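Local coordinates for protein glucanase (Clostridium thermocellum, PDB 5GXX) that probably hydrolyses internal beta-1,4-glucosidic bonds of cellulose as a family 9 endoglucanase of the cellulosome, at residues Thr206-Ala211 with Arg215-Lys220; Lys220-Thr225 with Glu263-Phe268; Thr234-Tyr239 with Ala269-Asp274. The protein carries 1 engineered substitution. All blocks are in the same frame, centred on the assembly; numbering follows the deposited sequence.

Contact 1 (Thr206-Ala211 with Arg215-Lys220)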
# COMPACT_ATOMS: atom_id res chain seq x y z
N THR A 206 35.34 44.52 18.79
CA THR A 206 36.64 44.74 18.16
C THR A 206 36.45 45.26 16.74
O THR A 206 37.08 46.25 16.36
CB THR A 206 37.49 43.44 18.17
OG1 THR A 206 37.75 43.09 19.53
CG2 THR A 206 38.81 43.62 17.42
N TRP A 207 35.60 44.60 15.96
CA TRP A 207 35.27 45.08 14.62
C TRP A 207 34.62 46.47 14.61
O TRP A 207 34.89 47.25 13.71
CB TRP A 207 34.42 44.07 13.85
CG TRP A 207 35.27 42.97 13.24
CD1 TRP A 207 35.24 41.64 13.54
CD2 TRP A 207 36.28 43.14 12.23
NE1 TRP A 207 36.17 40.96 12.78
CE2 TRP A 207 36.83 41.85 11.97
CE3 TRP A 207 36.79 44.24 11.53
CZ2 TRP A 207 37.85 41.64 11.05
CZ3 TRP A 207 37.81 44.03 10.60
CH2 TRP A 207 38.32 42.74 10.37
N LEU A 208 33.77 46.75 15.60
CA LEU A 208 33.21 48.10 15.75
C LEU A 208 34.26 49.16 16.07
O LEU A 208 34.18 50.29 15.56
CB LEU A 208 32.05 48.12 16.75
CG LEU A 208 30.73 47.55 16.22
CD1 LEU A 208 29.75 47.19 17.33
CD2 LEU A 208 30.08 48.44 15.16
N TYR A 209 35.27 48.82 16.87
CA TYR A 209 36.40 49.70 17.07
C TYR A 209 37.12 49.95 15.75
O TYR A 209 37.42 51.09 15.40
CB TYR A 209 37.40 49.11 18.08
CG TYR A 209 38.51 50.08 18.44
CD1 TYR A 209 38.19 51.34 18.91
CD2 TYR A 209 39.87 49.76 18.28
CE1 TYR A 209 39.18 52.26 19.25
CE2 TYR A 209 40.86 50.69 18.60
CZ TYR A 209 40.51 51.93 19.09
OH TYR A 209 41.45 52.88 19.45
N LEU A 210 37.38 48.87 15.02
CA LEU A 210 38.09 49.02 13.76
C LEU A 210 37.24 49.78 12.74
O LEU A 210 37.78 50.41 11.82
CB LEU A 210 38.55 47.66 13.23
CG LEU A 210 39.62 46.88 13.99
CD1 LEU A 210 39.88 45.57 13.23
CD2 LEU A 210 40.90 47.69 14.15
N ALA A 211 35.92 49.73 12.89
CA ALA A 211 35.04 50.47 11.99
C ALA A 211 34.94 51.96 12.34
O ALA A 211 35.00 52.79 11.43
CB ALA A 211 33.65 49.82 11.89
N ARG A 215 36.57 54.71 21.05
CA ARG A 215 37.26 54.00 22.12
C ARG A 215 36.33 53.29 23.10
O ARG A 215 36.77 52.39 23.81
CB ARG A 215 38.25 54.91 22.82
CG ARG A 215 39.68 54.68 22.35
CD ARG A 215 40.60 54.83 23.53
NE ARG A 215 40.33 53.83 24.57
CZ ARG A 215 40.95 52.65 24.63
NH1 ARG A 215 41.87 52.35 23.73
NH2 ARG A 215 40.68 51.78 25.59
N ASN A 216 35.05 53.66 23.12
CA ASN A 216 34.07 52.91 23.92
C ASN A 216 34.06 51.44 23.53
O ASN A 216 33.99 50.58 24.40
CB ASN A 216 32.67 53.50 23.80
CG ASN A 216 32.60 54.92 24.32
OD1 ASN A 216 33.48 55.36 25.05
ND2 ASN A 216 31.54 55.64 23.94
N TYR A 217 34.15 51.19 22.22
CA TYR A 217 34.20 49.83 21.69
C TYR A 217 35.51 49.15 22.07
O TYR A 217 35.46 47.98 22.42
CB TYR A 217 33.97 49.76 20.18
CG TYR A 217 32.61 50.22 19.72
CD1 TYR A 217 31.45 49.53 20.07
CD2 TYR A 217 32.49 51.32 18.88
CE1 TYR A 217 30.19 49.95 19.63
CE2 TYR A 217 31.25 51.75 18.43
CZ TYR A 217 30.11 51.06 18.80
OH TYR A 217 28.90 51.51 18.34
N LEU A 218 36.65 49.83 22.03
CA LEU A 218 37.89 49.21 22.53
C LEU A 218 37.82 48.88 24.02
O LEU A 218 38.24 47.81 24.46
CB LEU A 218 39.15 50.04 22.24
CG LEU A 218 40.51 49.44 22.60
CD1 LEU A 218 40.69 47.99 22.19
CD2 LEU A 218 41.64 50.27 22.03
N ASP A 219 37.25 49.80 24.80
CA ASP A 219 37.09 49.55 26.23
C ASP A 219 36.19 48.37 26.54
O ASP A 219 36.51 47.56 27.42
CB ASP A 219 36.58 50.80 26.93
CG ASP A 219 37.68 51.81 27.16
OD1 ASP A 219 38.86 51.40 27.11
OD2 ASP A 219 37.37 52.99 27.38
N LYS A 220 35.07 48.29 25.82
CA LYS A 220 34.18 47.13 25.88
C LYS A 220 34.94 45.84 25.56
O LYS A 220 34.90 44.86 26.31
CB LYS A 220 33.01 47.33 24.91
CG LYS A 220 31.94 48.30 25.40
CD LYS A 220 30.89 47.54 26.19
CE LYS A 220 29.74 48.41 26.67
NZ LYS A 220 28.87 47.54 27.50
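This is an antiparallel helical hairpin in the family 9 catalytic domain, whose known fold is an (alpha/alpha)6 barrel: Leu-208 and Tyr-209 of helix 198-212 meet Tyr-217 and Leu-218 of helix 215-224. The short axes approach to 7.9 Å, and their directions differ by 157°. Nearest in the backbone are the CA atoms of Tyr-209 and Tyr-217, 5.1 Å apart.

The packing is a reciprocal pair of CH-pi contacts. Leu-208 CB sits 3.6 Å from the centroid of the Tyr-217 ring, squarely over one face, and its CD1 branch reaches Tyr-217 CE1 nearer the rim. In return, Leu-218 CB lies over one face of the Tyr-209 ring, also 3.6 Å from its centroid. Here CG is anti to the backbone N of Tyr-209 (chi1 -173°), which carries the ring across Leu-218. Between these two ring contacts the tyrosines touch at their bases, with Tyr-217 CB 3.7 Å from Tyr-209 N.

Leu-208 also packs on Leu-165, Ala-168 and Phe-172 of helix 162-178, and Leu-218 on Leu-256 of helix 249-260, so the hairpin packs against helix 162-178 through Leu-208 and against helix 249-260 through Leu-218. No hydrogen bond joins the two segments. At the outer end Arg-215 contributes its aliphatic part, CG coming within 3.8 Å of Tyr-209 OH.

Contact 2 (Lys220-Thr225 with Glu263-Phe268). Engineered in segment 220-225: Thr-225 (natural residue Ile).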
# COMPACT_ATOMS: atom_id res chain seq x y z
N LYS A 220 35.07 48.29 25.82
CA LYS A 220 34.18 47.13 25.88
C LYS A 220 34.94 45.84 25.56
O LYS A 220 34.90 44.86 26.31
CB LYS A 220 33.01 47.33 24.91
CG LYS A 220 31.94 48.30 25.40
CD LYS A 220 30.89 47.54 26.19
CE LYS A 220 29.74 48.41 26.67
NZ LYS A 220 28.87 47.54 27.50
N ALA A 221 35.63 45.84 24.42
CA ALA A 221 36.38 44.66 23.98
C ALA A 221 37.30 44.16 25.09
O ALA A 221 37.24 42.99 25.48
CB ALA A 221 37.18 44.99 22.72
N GLU A 222 38.11 45.07 25.62
CA GLU A 222 39.08 44.72 26.66
C GLU A 222 38.43 44.24 27.95
O GLU A 222 38.98 43.38 28.63
CB GLU A 222 40.10 45.84 26.86
CG GLU A 222 40.88 46.14 25.58
CD GLU A 222 42.18 46.86 25.79
OE1 GLU A 222 42.16 48.11 25.94
OE2 GLU A 222 43.24 46.19 25.78
N SER A 223 37.21 44.72 28.22
CA SER A 223 36.43 44.29 29.37
C SER A 223 35.91 42.85 29.28
O SER A 223 35.56 42.24 30.29
CB SER A 223 35.25 45.25 29.59
OG SER A 223 34.10 44.88 28.86
N TYR A 224 35.85 42.30 28.07
CA TYR A 224 35.32 40.95 27.89
C TYR A 224 36.37 39.87 28.09
O TYR A 224 36.00 38.72 28.34
CB TYR A 224 34.69 40.77 26.50
CG TYR A 224 33.53 41.70 26.19
CD1 TYR A 224 32.41 41.76 27.02
CD2 TYR A 224 33.55 42.48 25.05
CE1 TYR A 224 31.36 42.62 26.72
CE2 TYR A 224 32.49 43.33 24.74
CZ TYR A 224 31.40 43.40 25.58
OH TYR A 224 30.35 44.24 25.26
N THR A 225 37.65 40.22 27.97
CA THR A 225 38.69 39.18 27.99
C THR A 225 38.72 38.32 29.26
O THR A 225 38.89 37.11 29.16
CB THR A 225 40.10 39.69 27.61
OG1 THR A 225 40.52 40.73 28.50
CG2 THR A 225 40.10 40.23 26.19
N GLU A 263 51.16 43.42 24.96
CA GLU A 263 51.88 42.16 25.03
C GLU A 263 50.98 40.98 25.39
O GLU A 263 51.20 39.86 24.92
CB GLU A 263 53.07 42.29 25.99
CG GLU A 263 53.78 40.99 26.35
CD GLU A 263 54.55 40.37 25.19
OE1 GLU A 263 54.66 40.99 24.10
OE2 GLU A 263 55.05 39.24 25.40
N GLU A 264 49.94 41.23 26.20
CA GLU A 264 48.99 40.17 26.53
C GLU A 264 48.36 39.52 25.29
O GLU A 264 48.12 38.31 25.28
CB GLU A 264 47.91 40.67 27.50
CG GLU A 264 46.88 41.58 26.87
CD GLU A 264 45.93 42.17 27.89
OE1 GLU A 264 46.36 43.06 28.66
OE2 GLU A 264 44.75 41.77 27.91
N TYR A 265 48.12 40.31 24.25
CA TYR A 265 47.47 39.82 23.04
C TYR A 265 48.49 39.08 22.17
O TYR A 265 48.15 38.11 21.49
CB TYR A 265 46.80 40.94 22.25
CG TYR A 265 45.76 41.67 23.08
CD1 TYR A 265 44.68 40.97 23.61
CD2 TYR A 265 45.87 43.03 23.35
CE1 TYR A 265 43.73 41.59 24.39
CE2 TYR A 265 44.91 43.67 24.15
CZ TYR A 265 43.85 42.94 24.65
OH TYR A 265 42.89 43.53 25.44
N HIS A 266 49.74 39.56 22.20
CA HIS A 266 50.82 38.91 21.47
C HIS A 266 51.19 37.57 22.09
O HIS A 266 51.37 36.57 21.37
CB HIS A 266 52.04 39.83 21.35
CG HIS A 266 51.88 40.88 20.30
ND1 HIS A 266 51.93 40.61 18.95
CD2 HIS A 266 51.64 42.21 20.40
CE1 HIS A 266 51.74 41.72 18.27
NE2 HIS A 266 51.56 42.71 19.13
N LYS A 267 51.25 37.53 23.41
CA LYS A 267 51.48 36.30 24.14
C LYS A 267 50.43 35.26 23.79
O LYS A 267 50.78 34.09 23.53
CB LYS A 267 51.52 36.53 25.65
CG LYS A 267 51.65 35.26 26.49
CD LYS A 267 51.83 35.59 27.97
CE LYS A 267 52.03 34.31 28.77
NZ LYS A 267 52.55 34.61 30.13
N PHE A 268 49.16 35.67 23.83
CA PHE A 268 48.07 34.77 23.46
C PHE A 268 48.19 34.26 22.03
O PHE A 268 48.09 33.05 21.82
CB PHE A 268 46.68 35.40 23.66
CG PHE A 268 45.58 34.49 23.18
CD1 PHE A 268 45.06 33.53 24.03
CD2 PHE A 268 45.17 34.52 21.85
CE1 PHE A 268 44.08 32.64 23.59
CE2 PHE A 268 44.19 33.64 21.40
CZ PHE A 268 43.65 32.70 22.27
O HOH W 1 42.40 42.53 27.90
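Glu-222, near the C-terminal end of helix 215-224, meets Tyr-265 from the first turn of helix 263-276, and this one polar grip is the tight part of the contact. Tyr-265 OH donates to Glu-222 OE2 over 2.7 Å, using the anti lone pair of that oxygen, the one turned away from OE1. The carboxylate oxygen arrives at the edge of the phenol ring and in its plane, although the carboxylate plane as a whole is turned 38° from the ring. The chain of Glu-222 is extended beyond CG, which is how its acid end gets across, and CG itself comes to 3.3 Å from Tyr-265 OH. Lys-262 forms a salt bridge with the same OE2, so that oxygen takes both a lysine and a phenol; the positive charge would tend to keep the glutamate ionised.

The other side is much looser. Even the closest CA atoms, those of Thr-225 and Tyr-265, are 10.1 Å apart. Thr-225, an engineered residue here, brings CG2 only to 4.3 Å from Tyr-265 CE1, at the ring edge. Glu-264, which is solvent-exposed, is joined to Thr-225 through a water rather than directly. That water lies 2.7 Å from Thr-225 OG1 and donates both to Glu-264 OE2 and to Tyr-265 OH. The phenol oxygen therefore gives a proton to Glu-222 and accepts one from water, which fixes its hydroxyl direction.

Within its own helix Glu-264 lays CG over one face of the Tyr-265 ring, and the tyrosine also packs on Met-253, Ala-257 and Thr-260. Two helix ends thus meet by way of side chains and water beside helix 249-260, within the (alpha/alpha)6 barrel of family 9 glycosidases.

Contact 3 (Thr234-Tyr239 with Ala269-Asp274)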
# COMPACT_ATOMS: atom_id res chain seq x y z
N THR A 234 43.59 26.02 34.03
CA THR A 234 44.62 27.06 34.15
C THR A 234 43.98 28.44 34.09
O THR A 234 42.76 28.57 33.91
CB THR A 234 45.64 26.98 33.00
OG1 THR A 234 45.06 27.52 31.80
CG2 THR A 234 46.08 25.54 32.75
N THR A 235 44.81 29.48 34.20
CA THR A 235 44.34 30.86 34.13
C THR A 235 44.51 31.48 32.74
O THR A 235 44.07 32.60 32.50
CB THR A 235 45.06 31.74 35.17
OG1 THR A 235 46.45 31.87 34.81
CG2 THR A 235 44.95 31.13 36.56
N ASP A 236 45.16 30.76 31.84
CA ASP A 236 45.28 31.20 30.45
C ASP A 236 43.91 31.17 29.77
O ASP A 236 43.10 30.28 30.02
CB ASP A 236 46.21 30.27 29.68
CG ASP A 236 47.66 30.33 30.14
OD1 ASP A 236 48.12 31.39 30.62
OD2 ASP A 236 48.35 29.30 29.98
N ILE A 237 43.69 32.13 28.87
CA ILE A 237 42.52 32.14 28.00
C ILE A 237 42.63 30.91 27.11
O ILE A 237 43.73 30.55 26.68
CB ILE A 237 42.45 33.46 27.19
CG1 ILE A 237 42.15 34.63 28.15
CG2 ILE A 237 41.37 33.38 26.10
CD1 ILE A 237 42.54 35.98 27.62
N GLU A 238 41.51 30.25 26.85
CA GLU A 238 41.50 29.04 26.04
C GLU A 238 42.21 29.25 24.70
O GLU A 238 41.95 30.23 24.00
CB GLU A 238 40.07 28.52 25.84
CG GLU A 238 40.00 27.31 24.89
CD GLU A 238 38.62 26.70 24.79
OE1 GLU A 238 37.63 27.39 25.13
OE2 GLU A 238 38.53 25.53 24.33
N TYR A 239 43.14 28.35 24.36
CA TYR A 239 43.86 28.46 23.09
C TYR A 239 43.91 27.19 22.23
O TYR A 239 44.30 27.28 21.07
CB TYR A 239 45.29 28.97 23.31
CG TYR A 239 46.18 28.04 24.10
CD1 TYR A 239 46.11 28.01 25.49
CD2 TYR A 239 47.08 27.20 23.46
CE1 TYR A 239 46.92 27.13 26.22
CE2 TYR A 239 47.89 26.33 24.17
CZ TYR A 239 47.81 26.32 25.56
OH TYR A 239 48.61 25.46 26.28
N ALA A 269 48.38 35.15 21.06
CA ALA A 269 48.44 34.78 19.64
C ALA A 269 49.57 33.78 19.43
O ALA A 269 49.38 32.82 18.68
CB ALA A 269 48.65 36.02 18.76
N GLN A 270 50.72 33.99 20.05
CA GLN A 270 51.87 33.11 19.86
C GLN A 270 51.67 31.74 20.53
O GLN A 270 52.05 30.71 19.97
CB GLN A 270 53.18 33.78 20.30
CG GLN A 270 53.56 34.94 19.40
CD GLN A 270 54.65 35.83 19.95
OE1 GLN A 270 55.47 35.40 20.77
NE2 GLN A 270 54.66 37.08 19.51
N MET A 271 51.02 31.73 21.69
CA MET A 271 50.70 30.47 22.37
C MET A 271 49.71 29.64 21.53
O MET A 271 49.93 28.43 21.25
CB MET A 271 50.10 30.77 23.76
CG MET A 271 49.73 29.52 24.56
SD MET A 271 49.06 29.96 26.18
CE MET A 271 50.07 31.37 26.64
N HIS A 272 48.66 30.30 21.06
CA HIS A 272 47.62 29.67 20.25
C HIS A 272 48.20 29.14 18.93
O HIS A 272 48.03 27.96 18.57
CB HIS A 272 46.50 30.69 19.98
CG HIS A 272 45.56 30.31 18.88
ND1 HIS A 272 44.66 29.27 18.98
CD2 HIS A 272 45.39 30.83 17.63
CE1 HIS A 272 44.00 29.14 17.83
NE2 HIS A 272 44.41 30.09 17.01
N LEU A 273 48.93 30.00 18.22
CA LEU A 273 49.49 29.56 16.94
C LEU A 273 50.57 28.50 17.13
O LEU A 273 50.65 27.55 16.35
CB LEU A 273 49.97 30.72 16.07
CG LEU A 273 48.85 31.62 15.54
CD1 LEU A 273 49.42 32.90 14.95
CD2 LEU A 273 47.90 30.91 14.58
N ASP A 274 51.39 28.65 18.17
CA ASP A 274 52.43 27.64 18.41
C ASP A 274 51.78 26.27 18.61
O ASP A 274 52.30 25.27 18.13
CB ASP A 274 53.27 28.00 19.64
CG ASP A 274 54.31 29.07 19.35
OD1 ASP A 274 54.40 29.58 18.21
OD2 ASP A 274 55.08 29.36 20.29
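Where Tyr-239 ends the irregular segment 234-239, its CA comes within 4.9 Å of the CA of His-272 on helix 263-276, close enough for backbone to meet side chain directly. Tyr-239 O accepts a hydrogen bond from His-272 ND1 at 2.9 Å. The bond is nearly straight, with an angle of 167° at the hydrogen, and lies almost in the imidazole plane; it falls on a lone pair of the oxygen, in the carbonyl plane.

The preceding residue, Met-271, covers one face of the Tyr-239 ring. Its CG stands 3.6 Å from the ring centroid, nearly on the normal, and SD follows at 3.7 Å over the same face, a Met-aromatic contact combined with CH-pi. The sulfur leans toward one side of the ring, reaching Tyr-239 CE1 at 3.5 Å. Methionine gets there because its chain runs out straight through CG (chi1 180°) and bends only at the sulfur, while Tyr-239 holds its ring in the crowded position between N and carbonyl carbon. Asp-236 OD2 touches the same sulfur more distantly, at 3.9 Å.

Before this, the loop makes an ST turn, Thr-234 OG1 accepting from Asp-236 N. Further bonds tie it to its surroundings, Tyr-239 N to Gln-231 and Glu-238 O to His-249.

The His-272 ring also meets the rings of Tyr-250 and Trp-276, and NE2 makes a weak hydrogen bond with Glu-308. Because ND1 acts as donor, it must carry a proton, and the straight, in-plane bond to Tyr-239 O sets the rotation of the imidazole.

Overall arrangement
The three contacts follow one another down one end of the catalytic domain, all on the same side of the chain's centre. Contacts 1 and 2 have centres about 12 Å apart and share Lys-220 and helix 215-224; the centres of contacts 2 and 3 are about 11 Å apart, and both use helix 263-276. The centres of contacts 1 and 3 are about 22 Å apart, with nearest atoms about 12 Å apart. Along the chain, contact 1 closes before the others open, whereas the segments of contacts 2 and 3 alternate. Phe-268 bridges these two, its CE1 packing on Glu-238 and Tyr-239. The hairpin, helix 263-276 and the loop carrying 234-239 thus form one continuous chain of packing within the helical barrel.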